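Local coordinates for protein BB0689 (Borrelia burgdorferi, PDB 4D53) that is an outer surface lipoprotein of the bacterial CAP superfamily whose precise biochemical role in the Lyme disease spirochaete remains uncertain, at residues R79-S84 with F127-G132; I15-I20 with D111-Y116; I7-D12 with G115-T120. One frame throughout, in Å; residues are numbered along the deposited sequence.

Contact 1: residues R79-S84 with F127-G132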
ATOM      1  N   ARG A  79      -3.407  -8.567   0.249  1.00 30.17           N
ATOM      2  CA  ARG A  79      -2.517  -8.207   1.389  1.00 28.75           C
ATOM      3  C   ARG A  79      -2.388  -6.701   1.471  1.00 25.34           C
ATOM      4  O   ARG A  79      -2.481  -6.024   0.426  1.00 22.24           O
ATOM      5  CB  ARG A  79      -1.129  -8.694   1.207  1.00 31.48           C
ATOM      6  CG  ARG A  79      -1.092 -10.212   1.156  1.00 40.65           C
ATOM      7  CD  ARG A  79       0.046 -10.615   0.316  1.00 39.60           C
ATOM      8  NE  ARG A  79       0.091 -12.070   0.140  1.00 47.36           N
ATOM      9  CZ  ARG A  79       0.457 -12.896   1.094  1.00 42.35           C
ATOM     10  NH1 ARG A  79       0.770 -12.419   2.293  1.00 39.47           N
ATOM     11  NH2 ARG A  79       0.579 -14.189   0.842  1.00 41.49           N
ATOM     12  N   GLU A  80      -2.054  -6.224   2.671  1.00 21.21           N
ATOM     13  CA  GLU A  80      -1.935  -4.774   2.927  1.00 20.65           C
ATOM     14  C   GLU A  80      -0.709  -4.531   3.757  1.00 20.36           C
ATOM     15  O   GLU A  80      -0.504  -5.239   4.788  1.00 20.97           O
ATOM     16  CB  GLU A  80      -3.158  -4.289   3.676  1.00 20.90           C
ATOM     17  CG  GLU A  80      -3.030  -2.818   4.107  1.00 21.40           C
ATOM     18  CD  GLU A  80      -4.317  -2.325   4.772  1.00 24.93           C
ATOM     19  OE1 GLU A  80      -4.478  -2.527   6.015  1.00 23.89           O
ATOM     20  OE2 GLU A  80      -5.145  -1.718   4.038  1.00 24.77           O
ATOM     21  N   ILE A  81       0.119  -3.555   3.374  1.00 18.33           N
ATOM     22  CA  ILE A  81       1.193  -3.081   4.209  1.00 17.25           C
ATOM     23  C   ILE A  81       1.056  -1.568   4.442  1.00 19.77           C
ATOM     24  O   ILE A  81       0.715  -0.846   3.491  1.00 20.29           O
ATOM     25  CB  ILE A  81       2.606  -3.431   3.655  1.00 19.21           C
ATOM     26  CG1 ILE A  81       2.807  -2.909   2.258  1.00 18.04           C
ATOM     27  CG2 ILE A  81       2.818  -5.007   3.587  1.00 20.51           C
ATOM     28  CD1 ILE A  81       4.165  -3.116   1.566  1.00 19.47           C
ATOM     29  N   LEU A  82       1.416  -1.128   5.657  1.00 16.90           N
ATOM     30  CA  LEU A  82       1.390   0.233   6.052  1.00 17.76           C
ATOM     31  C   LEU A  82       2.703   0.694   6.497  1.00 18.76           C
ATOM     32  O   LEU A  82       3.511  -0.109   7.007  1.00 17.34           O
ATOM     33  CB  LEU A  82       0.351   0.383   7.195  1.00 17.60           C
ATOM     34  CG  LEU A  82      -1.002  -0.276   6.984  1.00 19.68           C
ATOM     35  CD1 LEU A  82      -1.840  -0.247   8.234  1.00 20.64           C
ATOM     36  CD2 LEU A  82      -1.787   0.456   5.865  1.00 19.62           C
ATOM     37  N   ALA A  83       2.941   1.996   6.460  1.00 15.64           N
ATOM     38  CA  ALA A  83       4.076   2.648   7.055  1.00 16.84           C
ATOM     39  C   ALA A  83       3.737   4.079   7.422  1.00 20.07           C
ATOM     40  O   ALA A  83       2.922   4.698   6.761  1.00 17.20           O
ATOM     41  CB  ALA A  83       5.312   2.636   6.181  1.00 17.91           C
ATOM     42  N   SER A  84       4.347   4.566   8.470  1.00 17.10           N
ATOM     43  CA  SER A  84       4.196   5.967   8.855  1.00 21.87           C
ATOM     44  C   SER A  84       5.450   6.574   9.393  1.00 20.60           C
ATOM     45  O   SER A  84       6.220   5.956  10.144  1.00 19.43           O
ATOM     46  CB  SER A  84       3.121   6.025   9.930  1.00 23.92           C
ATOM     47  OG  SER A  84       2.891   7.291  10.391  1.00 25.49           O
ATOM     48  N   PHE A 127       2.237   5.687   4.007  1.00 17.74           N
ATOM     49  CA  PHE A 127       2.073   4.649   2.959  1.00 17.36           C
ATOM     50  C   PHE A 127       1.037   3.615   3.284  1.00 18.25           C
ATOM     51  O   PHE A 127       0.996   3.014   4.419  1.00 17.64           O
ATOM     52  CB  PHE A 127       3.414   3.959   2.702  1.00 20.00           C
ATOM     53  CG  PHE A 127       4.468   4.873   2.145  1.00 20.00           C
ATOM     54  CD1 PHE A 127       4.523   5.147   0.789  1.00 20.00           C
ATOM     55  CD2 PHE A 127       5.405   5.459   2.979  1.00 20.00           C
ATOM     56  CE1 PHE A 127       5.491   5.989   0.276  1.00 20.00           C
ATOM     57  CE2 PHE A 127       6.376   6.299   2.471  1.00 20.00           C
ATOM     58  CZ  PHE A 127       6.420   6.566   1.118  1.00 20.00           C
ATOM     59  N   VAL A 128       0.173   3.477   2.242  1.00 18.29           N
ATOM     60  CA  VAL A 128      -0.681   2.287   2.188  1.00 17.62           C
ATOM     61  C   VAL A 128      -0.423   1.549   0.883  1.00 20.40           C
ATOM     62  O   VAL A 128      -0.657   2.145  -0.204  1.00 19.35           O
ATOM     63  CB  VAL A 128      -2.194   2.599   2.324  1.00 16.53           C
ATOM     64  CG1 VAL A 128      -3.072   1.342   2.172  1.00 18.55           C
ATOM     65  CG2 VAL A 128      -2.528   3.373   3.625  1.00 19.33           C
ATOM     66  N   VAL A 129      -0.029   0.261   0.954  1.00 16.49           N
ATOM     67  CA  VAL A 129       0.224  -0.527  -0.287  1.00 19.60           C
ATOM     68  C   VAL A 129      -0.559  -1.802  -0.230  1.00 18.48           C
ATOM     69  O   VAL A 129      -0.487  -2.533   0.731  1.00 20.32           O
ATOM     70  CB  VAL A 129       1.712  -0.710  -0.615  1.00 19.46           C
ATOM     71  CG1 VAL A 129       1.907  -1.532  -1.908  1.00 23.98           C
ATOM     72  CG2 VAL A 129       2.465   0.612  -0.608  1.00 23.00           C
ATOM     73  N   LEU A 130      -1.388  -2.043  -1.248  1.00 17.88           N
ATOM     74  CA  LEU A 130      -2.239  -3.185  -1.357  1.00 18.83           C
ATOM     75  C   LEU A 130      -1.785  -4.092  -2.526  1.00 19.89           C
ATOM     76  O   LEU A 130      -1.327  -3.601  -3.544  1.00 19.17           O
ATOM     77  CB  LEU A 130      -3.681  -2.749  -1.674  1.00 22.27           C
ATOM     78  CG  LEU A 130      -4.331  -1.766  -0.652  1.00 24.42           C
ATOM     79  CD1 LEU A 130      -5.765  -1.257  -1.023  1.00 24.69           C
ATOM     80  CD2 LEU A 130      -4.405  -2.443   0.693  1.00 26.61           C
ATOM     81  N   PHE A 131      -1.992  -5.374  -2.305  1.00 20.05           N
ATOM     82  CA  PHE A 131      -1.708  -6.421  -3.258  1.00 21.37           C
ATOM     83  C   PHE A 131      -2.966  -7.249  -3.410  1.00 23.03           C
ATOM     84  O   PHE A 131      -3.725  -7.507  -2.423  1.00 24.74           O
ATOM     85  CB  PHE A 131      -0.566  -7.356  -2.784  1.00 20.52           C
ATOM     86  CG  PHE A 131       0.729  -6.665  -2.474  1.00 19.98           C
ATOM     87  CD1 PHE A 131       0.890  -6.000  -1.283  1.00 22.09           C
ATOM     88  CD2 PHE A 131       1.772  -6.687  -3.348  1.00 21.85           C
ATOM     89  CE1 PHE A 131       2.053  -5.313  -1.016  1.00 21.25           C
ATOM     90  CE2 PHE A 131       2.961  -6.065  -3.082  1.00 25.53           C
ATOM     91  CZ  PHE A 131       3.108  -5.327  -1.913  1.00 22.60           C
ATOM     92  N   GLY A 132      -3.234  -7.700  -4.659  1.00 27.41           N
ATOM     93  CA  GLY A 132      -4.450  -8.459  -4.871  1.00 24.91           C
ATOM     94  C   GLY A 132      -4.439  -9.400  -6.092  1.00 25.48           C
ATOM     95  O   GLY A 132      -3.656  -9.237  -6.997  1.00 22.22           O
TER
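Ile81 and Val129 sit side by side at the apolar centre of this antiparallel pair, with Ile81 CG1 3.8 Å from Val129 CB. The Ile81 branch ending in CD1 also crosses to Phe131, whose ring it meets at the edge, CD1 to CE1 4.0 Å. With chi1 at 56°, CG1 stands between the backbone N and the carbonyl carbon, and this is what carries CD1 over to the neighbouring strand. Ala83 and Phe127 continue the same face, and Trp95 of helix 91-96 packs on Ile81, Ala83 and Val129. On the face turned to helix 36-52, Leu82 lies alongside Val128, CD2 to CG2 3.8 Å.

Beneath the side chains runs a regular ladder. Ile81 and Val129 form a hydrogen-bonded pair whose two N-H groups point almost straight at the opposing oxygens, Ile81 N to Val129 O and Val129 N to Ile81 O both 2.9 Å. Toward one end Phe131 N donates to Arg79 O at 2.8 Å; at the other, the bond from Phe127 N to Ala83 O is weak.

The polar edge begins at Glu80. Its extended chain runs beside Leu130, with CG 3.7 Å and OE2 3.5 Å from Leu130 CD2, and the carboxylate is held by His57 at OE1 and Arg67 at OE2. Of its side chain Arg79 offers CB to the Phe131 ring, whose edge also meets Arg79 O, and sends its guanidinium to Glu103 and Asp109. The chemistry implies a division of labour: backbone bonds fix the register, apolar side chains pack on both faces, and the charges are settled with partners beyond the two strands.

Contact 2: residues I15-I20 with D111-Y116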
ATOM      1  N   ILE A  15       8.263   6.084  -7.912  1.00 20.05           N
ATOM      2  CA  ILE A  15       9.541   5.624  -7.385  1.00 21.70           C
ATOM      3  C   ILE A  15       9.336   4.332  -6.599  1.00 21.54           C
ATOM      4  O   ILE A  15      10.100   3.337  -6.745  1.00 21.20           O
ATOM      5  CB  ILE A  15      10.257   6.748  -6.646  1.00 22.69           C
ATOM      6  CG1 ILE A  15      10.754   7.823  -7.622  1.00 26.09           C
ATOM      7  CG2 ILE A  15      11.446   6.283  -5.762  1.00 23.32           C
ATOM      8  CD1 ILE A  15      11.031   9.131  -6.895  1.00 30.55           C
ATOM      9  N   LEU A  16       8.374   4.355  -5.689  1.00 19.20           N
ATOM     10  CA  LEU A  16       8.161   3.187  -4.836  1.00 19.51           C
ATOM     11  C   LEU A  16       7.778   1.943  -5.648  1.00 20.18           C
ATOM     12  O   LEU A  16       8.296   0.877  -5.398  1.00 18.71           O
ATOM     13  CB  LEU A  16       7.079   3.448  -3.824  1.00 19.67           C
ATOM     14  CG  LEU A  16       6.759   2.287  -2.861  1.00 21.45           C
ATOM     15  CD1 LEU A  16       8.047   1.884  -2.125  1.00 20.66           C
ATOM     16  CD2 LEU A  16       5.701   2.725  -1.835  1.00 21.87           C
ATOM     17  N   TYR A  17       6.846   2.071  -6.596  1.00 19.09           N
ATOM     18  CA  TYR A  17       6.466   0.953  -7.457  1.00 20.39           C
ATOM     19  C   TYR A  17       7.680   0.377  -8.173  1.00 20.96           C
ATOM     20  O   TYR A  17       7.894  -0.873  -8.264  1.00 19.66           O
ATOM     21  CB  TYR A  17       5.389   1.434  -8.489  1.00 22.53           C
ATOM     22  CG  TYR A  17       3.967   1.662  -8.026  1.00 21.09           C
ATOM     23  CD1 TYR A  17       3.324   0.826  -7.116  1.00 20.20           C
ATOM     24  CD2 TYR A  17       3.240   2.759  -8.506  1.00 21.95           C
ATOM     25  CE1 TYR A  17       2.019   1.007  -6.775  1.00 21.50           C
ATOM     26  CE2 TYR A  17       1.949   2.956  -8.169  1.00 19.27           C
ATOM     27  CZ  TYR A  17       1.326   2.114  -7.300  1.00 21.20           C
ATOM     28  OH  TYR A  17       0.011   2.338  -6.992  1.00 21.78           O
ATOM     29  N   SER A  18       8.487   1.257  -8.681  1.00 21.70           N
ATOM     30  CA  SER A  18       9.742   0.868  -9.373  1.00 26.59           C
ATOM     31  C   SER A  18      10.764   0.121  -8.507  1.00 22.75           C
ATOM     32  O   SER A  18      11.320  -0.909  -8.917  1.00 22.78           O
ATOM     33  CB  SER A  18      10.356   2.136  -9.995  1.00 30.43           C
ATOM     34  OG  SER A  18      11.529   1.747 -10.664  1.00 37.03           O
ATOM     35  N   GLU A  19      10.942   0.586  -7.268  1.00 20.84           N
ATOM     36  CA  GLU A  19      11.744  -0.114  -6.274  1.00 21.39           C
ATOM     37  C   GLU A  19      11.201  -1.481  -5.922  1.00 20.54           C
ATOM     38  O   GLU A  19      11.976  -2.472  -5.926  1.00 21.63           O
ATOM     39  CB  GLU A  19      11.879   0.750  -5.014  1.00 22.75           C
ATOM     40  CG  GLU A  19      13.026   0.240  -4.213  1.00 23.88           C
ATOM     41  CD  GLU A  19      13.314   1.083  -2.940  1.00 29.20           C
ATOM     42  OE1 GLU A  19      12.483   1.913  -2.514  1.00 26.61           O
ATOM     43  OE2 GLU A  19      14.411   0.916  -2.428  1.00 27.54           O
ATOM     44  N   ILE A  20       9.889  -1.611  -5.711  1.00 17.88           N
ATOM     45  CA  ILE A  20       9.323  -2.895  -5.390  1.00 21.02           C
ATOM     46  C   ILE A  20       9.490  -3.821  -6.630  1.00 22.03           C
ATOM     47  O   ILE A  20       9.782  -5.035  -6.481  1.00 19.44           O
ATOM     48  CB  ILE A  20       7.874  -2.731  -4.920  1.00 22.56           C
ATOM     49  CG1 ILE A  20       7.855  -2.005  -3.579  1.00 20.35           C
ATOM     50  CG2 ILE A  20       7.092  -4.066  -4.917  1.00 22.58           C
ATOM     51  CD1 ILE A  20       6.448  -1.618  -3.157  1.00 21.48           C
ATOM     52  N   ASP A 111      -1.342 -10.677  -8.373  1.00 23.25           N
ATOM     53  CA  ASP A 111      -0.813 -10.149  -9.590  1.00 24.77           C
ATOM     54  C   ASP A 111      -0.982  -8.675  -9.787  1.00 25.32           C
ATOM     55  O   ASP A 111      -0.488  -8.118 -10.766  1.00 22.37           O
ATOM     56  CB  ASP A 111      -1.310 -10.920 -10.857  1.00 31.76           C
ATOM     57  CG  ASP A 111      -2.803 -10.928 -11.016  1.00 33.74           C
ATOM     58  OD1 ASP A 111      -3.536 -10.440 -10.157  1.00 27.30           O
ATOM     59  OD2 ASP A 111      -3.252 -11.471 -12.043  1.00 36.70           O
ATOM     60  N   LYS A 112      -1.676  -8.023  -8.862  1.00 23.12           N
ATOM     61  CA  LYS A 112      -1.948  -6.586  -8.946  1.00 21.21           C
ATOM     62  C   LYS A 112      -1.417  -5.886  -7.662  1.00 21.38           C
ATOM     63  O   LYS A 112      -1.477  -6.452  -6.608  1.00 22.29           O
ATOM     64  CB  LYS A 112      -3.461  -6.346  -8.998  1.00 25.22           C
ATOM     65  CG  LYS A 112      -4.160  -7.035 -10.186  1.00 23.98           C
ATOM     66  CD  LYS A 112      -3.657  -6.602 -11.531  1.00 26.09           C
ATOM     67  CE  LYS A 112      -4.294  -7.428 -12.672  1.00 33.32           C
ATOM     68  NZ  LYS A 112      -3.877  -6.741 -13.902  1.00 34.87           N
ATOM     69  N   ILE A 113      -1.013  -4.637  -7.819  1.00 20.47           N
ATOM     70  CA  ILE A 113      -0.583  -3.768  -6.729  1.00 22.77           C
ATOM     71  C   ILE A 113      -1.228  -2.384  -6.908  1.00 25.47           C
ATOM     72  O   ILE A 113      -1.435  -1.880  -8.047  1.00 23.42           O
ATOM     73  CB  ILE A 113       0.956  -3.631  -6.696  1.00 21.18           C
ATOM     74  CG1 ILE A 113       1.475  -2.988  -5.424  1.00 21.11           C
ATOM     75  CG2 ILE A 113       1.522  -2.929  -7.910  1.00 20.97           C
ATOM     76  CD1 ILE A 113       2.984  -2.960  -5.322  1.00 23.40           C
ATOM     77  N   GLY A 114      -1.467  -1.725  -5.782  1.00 20.27           N
ATOM     78  CA  GLY A 114      -1.850  -0.350  -5.830  1.00 19.01           C
ATOM     79  C   GLY A 114      -1.620   0.309  -4.472  1.00 19.47           C
ATOM     80  O   GLY A 114      -1.924  -0.274  -3.440  1.00 18.81           O
ATOM     81  N   GLY A 115      -1.067   1.497  -4.490  1.00 17.66           N
ATOM     82  CA  GLY A 115      -0.800   2.197  -3.223  1.00 19.39           C
ATOM     83  C   GLY A 115      -0.932   3.656  -3.277  1.00 21.69           C
ATOM     84  O   GLY A 115      -1.218   4.280  -4.366  1.00 18.83           O
ATOM     85  N   TYR A 116      -0.681   4.267  -2.149  1.00 16.74           N
ATOM     86  CA  TYR A 116      -0.831   5.731  -2.007  1.00 19.56           C
ATOM     87  C   TYR A 116       0.052   6.192  -0.858  1.00 19.50           C
ATOM     88  O   TYR A 116       0.199   5.463   0.165  1.00 18.64           O
ATOM     89  CB  TYR A 116      -2.319   6.116  -1.792  1.00 19.65           C
ATOM     90  CG  TYR A 116      -2.527   7.642  -1.696  1.00 21.76           C
ATOM     91  CD1 TYR A 116      -2.469   8.467  -2.861  1.00 29.07           C
ATOM     92  CD2 TYR A 116      -2.659   8.279  -0.474  1.00 20.15           C
ATOM     93  CE1 TYR A 116      -2.606   9.865  -2.782  1.00 29.96           C
ATOM     94  CE2 TYR A 116      -2.817   9.668  -0.403  1.00 24.81           C
ATOM     95  CZ  TYR A 116      -2.766  10.444  -1.559  1.00 28.98           C
ATOM     96  OH  TYR A 116      -2.897  11.817  -1.393  1.00 32.28           O
TER
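Tyr17 reaches from the helix to the strand with its phenol oxygen, accepting a hydrogen bond from Gly115 N at 2.9 Å. The bond is fairly straight, 163° at the hydrogen, and the amide lies at the edge of the tyrosine ring, close to its plane. Gly114 CA approaches from the same edge, 3.5 Å from Tyr17 OH. The two glycines present bare backbone here, and a long aromatic side chain spans the 8.5 Å between Tyr17 CA and Gly115 CA. Glu39 of helix 36-52 also bonds to the hydroxyl, through OE2, so that two partners hold one oxygen, which probably limits the swing of the ring.

Around this close polar junction the apolar packing is thinner. Tyr17 and Ile113 run antiparallel alongside one another, CE1 to CG2 4.1 Å. Ile113 extends CG1 anti to its own backbone nitrogen (chi1 -168°), sending CD1 toward Ile20, whose CG2 is 4.3 Å away. Leu16 leans toward the sheet but packs on Phe127 and Val129 of the next strand. The far side of the helix, with Ile15 and Ser18, is exposed and stays clear of the strand altogether.

With the segment axes 10.0 Å apart, as expected for a helix laid on a sheet, the arrangement belongs to the layered alpha-beta-alpha sandwich of the CAP domain: helix 10-26 packs on one side of the sheet and helix 36-52 on the other.

Contact 3: residues I7-D12 with G115-T120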
ATOM      1  N   ILE A   7      -0.244  17.008  -0.056  1.00 22.75           N
ATOM      2  CA  ILE A   7       0.793  17.264  -1.035  1.00 25.93           C
ATOM      3  C   ILE A   7       0.748  16.209  -2.117  1.00 23.62           C
ATOM      4  O   ILE A   7       0.468  15.033  -1.842  1.00 20.95           O
ATOM      5  CB  ILE A   7       2.133  17.365  -0.320  1.00 26.12           C
ATOM      6  CG1 ILE A   7       2.047  18.520   0.674  1.00 29.70           C
ATOM      7  CG2 ILE A   7       3.307  17.454  -1.286  1.00 30.09           C
ATOM      8  CD1 ILE A   7       3.143  18.508   1.715  1.00 34.85           C
ATOM      9  N   ASP A   8       1.040  16.582  -3.384  1.00 22.72           N
ATOM     10  CA  ASP A   8       0.977  15.582  -4.484  1.00 22.94           C
ATOM     11  C   ASP A   8       2.080  14.558  -4.254  1.00 24.13           C
ATOM     12  O   ASP A   8       3.203  14.915  -4.184  1.00 24.86           O
ATOM     13  CB  ASP A   8       1.201  16.292  -5.872  1.00 27.18           C
ATOM     14  CG  ASP A   8       0.963  15.412  -7.055  1.00 31.59           C
ATOM     15  OD1 ASP A   8       1.227  14.222  -7.026  1.00 34.36           O
ATOM     16  OD2 ASP A   8       0.435  15.922  -8.092  1.00 34.41           O
ATOM     17  N   THR A   9       1.798  13.264  -4.284  1.00 21.16           N
ATOM     18  CA  THR A   9       2.885  12.280  -4.102  1.00 22.42           C
ATOM     19  C   THR A   9       2.877  11.325  -5.313  1.00 28.32           C
ATOM     20  O   THR A   9       3.312  10.164  -5.235  1.00 20.86           O
ATOM     21  CB  THR A   9       2.594  11.478  -2.821  1.00 19.56           C
ATOM     22  OG1 THR A   9       1.279  10.977  -2.886  1.00 19.78           O
ATOM     23  CG2 THR A   9       2.702  12.362  -1.694  1.00 20.11           C
ATOM     24  N   LYS A  10       2.327  11.756  -6.443  1.00 23.68           N
ATOM     25  CA  LYS A  10       2.308  10.847  -7.590  1.00 27.51           C
ATOM     26  C   LYS A  10       3.682  10.350  -7.946  1.00 24.58           C
ATOM     27  O   LYS A  10       3.869   9.135  -8.251  1.00 25.61           O
ATOM     28  CB  LYS A  10       1.682  11.516  -8.845  1.00 30.91           C
ATOM     29  CG  LYS A  10       1.324  10.507  -9.908  1.00 37.49           C
ATOM     30  CD  LYS A  10       0.571  11.201 -11.045  1.00 45.20           C
ATOM     31  CE  LYS A  10       0.210  10.231 -12.158  1.00 50.16           C
ATOM     32  NZ  LYS A  10       0.186  11.019 -13.429  1.00 54.62           N
ATOM     33  N   GLU A  11       4.642  11.262  -7.974  1.00 22.61           N
ATOM     34  CA  GLU A  11       5.978  10.905  -8.333  1.00 28.03           C
ATOM     35  C   GLU A  11       6.642   9.970  -7.284  1.00 26.71           C
ATOM     36  O   GLU A  11       7.372   8.988  -7.640  1.00 22.07           O
ATOM     37  CB  GLU A  11       6.814  12.144  -8.561  1.00 34.81           C
ATOM     38  CG  GLU A  11       8.198  11.861  -9.084  1.00 45.95           C
ATOM     39  CD  GLU A  11       8.199  11.176 -10.459  1.00 56.74           C
ATOM     40  OE1 GLU A  11       7.370  11.546 -11.360  1.00 48.68           O
ATOM     41  OE2 GLU A  11       9.023  10.223 -10.600  1.00 57.81           O
ATOM     42  N   ASP A  12       6.317  10.212  -6.023  1.00 21.45           N
ATOM     43  CA  ASP A  12       6.784   9.316  -4.953  1.00 21.81           C
ATOM     44  C   ASP A  12       6.343   7.909  -5.201  1.00 19.85           C
ATOM     45  O   ASP A  12       7.178   6.998  -5.070  1.00 22.74           O
ATOM     46  CB  ASP A  12       6.263   9.814  -3.566  1.00 22.45           C
ATOM     47  CG  ASP A  12       6.745  11.205  -3.200  1.00 26.88           C
ATOM     48  OD1 ASP A  12       7.725  11.662  -3.822  1.00 40.84           O
ATOM     49  OD2 ASP A  12       6.295  11.750  -2.155  1.00 27.22           O
ATOM     50  N   GLY A 115      -1.067   1.497  -4.490  1.00 17.66           N
ATOM     51  CA  GLY A 115      -0.800   2.197  -3.223  1.00 19.39           C
ATOM     52  C   GLY A 115      -0.932   3.656  -3.277  1.00 21.69           C
ATOM     53  O   GLY A 115      -1.218   4.280  -4.366  1.00 18.83           O
ATOM     54  N   TYR A 116      -0.681   4.267  -2.149  1.00 16.74           N
ATOM     55  CA  TYR A 116      -0.831   5.731  -2.007  1.00 19.56           C
ATOM     56  C   TYR A 116       0.052   6.192  -0.858  1.00 19.50           C
ATOM     57  O   TYR A 116       0.199   5.463   0.165  1.00 18.64           O
ATOM     58  CB  TYR A 116      -2.319   6.116  -1.792  1.00 19.65           C
ATOM     59  CG  TYR A 116      -2.527   7.642  -1.696  1.00 21.76           C
ATOM     60  CD1 TYR A 116      -2.469   8.467  -2.861  1.00 29.07           C
ATOM     61  CD2 TYR A 116      -2.659   8.279  -0.474  1.00 20.15           C
ATOM     62  CE1 TYR A 116      -2.606   9.865  -2.782  1.00 29.96           C
ATOM     63  CE2 TYR A 116      -2.817   9.668  -0.403  1.00 24.81           C
ATOM     64  CZ  TYR A 116      -2.766  10.444  -1.559  1.00 28.98           C
ATOM     65  OH  TYR A 116      -2.897  11.817  -1.393  1.00 32.28           O
ATOM     66  N   ARG A 117       0.629   7.373  -0.998  1.00 18.04           N
ATOM     67  CA  ARG A 117       1.346   8.059   0.034  1.00 16.84           C
ATOM     68  C   ARG A 117       0.581   9.334   0.401  1.00 22.66           C
ATOM     69  O   ARG A 117       0.420  10.238  -0.412  1.00 20.51           O
ATOM     70  CB  ARG A 117       2.780   8.362  -0.322  1.00 18.76           C
ATOM     71  CG  ARG A 117       3.601   8.947   0.819  1.00 19.20           C
ATOM     72  CD  ARG A 117       4.864   9.648   0.388  1.00 21.02           C
ATOM     73  NE  ARG A 117       5.801   9.879   1.488  1.00 19.73           N
ATOM     74  CZ  ARG A 117       7.074  10.307   1.362  1.00 23.32           C
ATOM     75  NH1 ARG A 117       7.585  10.665   0.192  1.00 25.64           N
ATOM     76  NH2 ARG A 117       7.871  10.431   2.413  1.00 23.90           N
ATOM     77  N   LEU A 118       0.111   9.379   1.633  1.00 17.92           N
ATOM     78  CA  LEU A 118      -0.454  10.633   2.248  1.00 18.91           C
ATOM     79  C   LEU A 118       0.606  11.443   2.907  1.00 21.49           C
ATOM     80  O   LEU A 118       1.357  10.985   3.786  1.00 19.09           O
ATOM     81  CB  LEU A 118      -1.585  10.273   3.215  1.00 20.21           C
ATOM     82  CG  LEU A 118      -2.075  11.495   4.002  1.00 20.08           C
ATOM     83  CD1 LEU A 118      -2.853  12.413   3.060  1.00 21.27           C
ATOM     84  CD2 LEU A 118      -2.963  10.975   5.093  1.00 24.07           C
ATOM     85  N   LYS A 119       0.843  12.670   2.385  1.00 18.99           N
ATOM     86  CA  LYS A 119       1.832  13.549   2.964  1.00 22.26           C
ATOM     87  C   LYS A 119       1.160  14.907   3.076  1.00 25.38           C
ATOM     88  O   LYS A 119       0.492  15.374   2.111  1.00 24.96           O
ATOM     89  CB  LYS A 119       3.025  13.517   2.085  1.00 27.81           C
ATOM     90  CG  LYS A 119       4.278  14.046   2.634  1.00 38.59           C
ATOM     91  CD  LYS A 119       5.391  13.851   1.631  1.00 44.20           C
ATOM     92  CE  LYS A 119       6.529  14.716   2.142  1.00 52.77           C
ATOM     93  NZ  LYS A 119       7.747  14.688   1.301  1.00 57.17           N
ATOM     94  N   THR A 120       1.130  15.452   4.276  1.00 21.98           N
ATOM     95  CA  THR A 120       0.315  16.631   4.530  1.00 23.75           C
ATOM     96  C   THR A 120       1.177  17.751   5.011  1.00 23.97           C
ATOM     97  O   THR A 120       2.327  17.563   5.357  1.00 23.02           O
ATOM     98  CB  THR A 120      -0.717  16.455   5.596  1.00 22.50           C
ATOM     99  OG1 THR A 120      -0.033  16.298   6.862  1.00 24.27           O
ATOM    100  CG2 THR A 120      -1.657  15.378   5.226  1.00 22.94           C
TER
HETATM  101  O   HOH W   1      -0.768  13.270  -0.061  1.00 20.77           O
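Ile7 N donates to Lys119 O at 2.8 Å, and from this bond the chain of 7-12 passes close to the strand at Arg117 before turning into helix 10-26 of the CAP sandwich. Asp8 OD1 accepts from Lys10 N in an Asx turn at the start of this helix.

Thr9 is buried against the strand. Its hydroxyl donates to Arg117 O, OG1 to O 2.7 Å, in the carbonyl plane and on a lone pair. With chi1 at 52°, OG1 stands between the threonine's backbone N and carbonyl carbon, which leaves the methyl CG2 to rest against Lys119 CB at 4.0 Å. Water 1 joins the two segments as well: it accepts from Lys119 N at 3.0 Å, is hydrogen-bonded to Tyr116 OH, and has both Ile7 O and Arg117 O in reach, more acceptors than its protons can serve.

A salt bridge and the outlying Ile7 complete the contact. Ile7 lays CD1 near Thr120 O, 3.9 Å away. The extended Arg117 chain carries its guanidinium out to two carboxylates: NH2 forms a salt bridge with Asp125, its strongest polar partner, and NH1 one with Asp12. Lys119 CD lies 3.9 Å above the centre of the guanidinium, so that aliphatic carbon covers one face. The bridge to Asp12 is bent: Arg117 NH1 meets Asp12 OD2 at 2.9 Å from well above the carboxylate plane, the two flat groups being turned 57° apart.

From the N terminus, the chain first supplies residues 7-12, the lead-in and first turn of helix 10-26, and then 15-20 in its middle; both wait about a hundred residues for their partners. Contact 3 spans the longer loop, and contacts 2 and 3 close on overlapping parts of strand 112-119, sharing Gly115 and Tyr116. Contact 1 opens within these loops, at strand 75-84, but closes beyond them on strand 125-134, so it crosses both. Strands 112-119 and 125-134 are sheet neighbours, bonded by Leu130 N to Gly114 O and Val128 N to Tyr116 O. Together the contacts tie the N-terminal helix, through two central strands, to the edge strand 75-84.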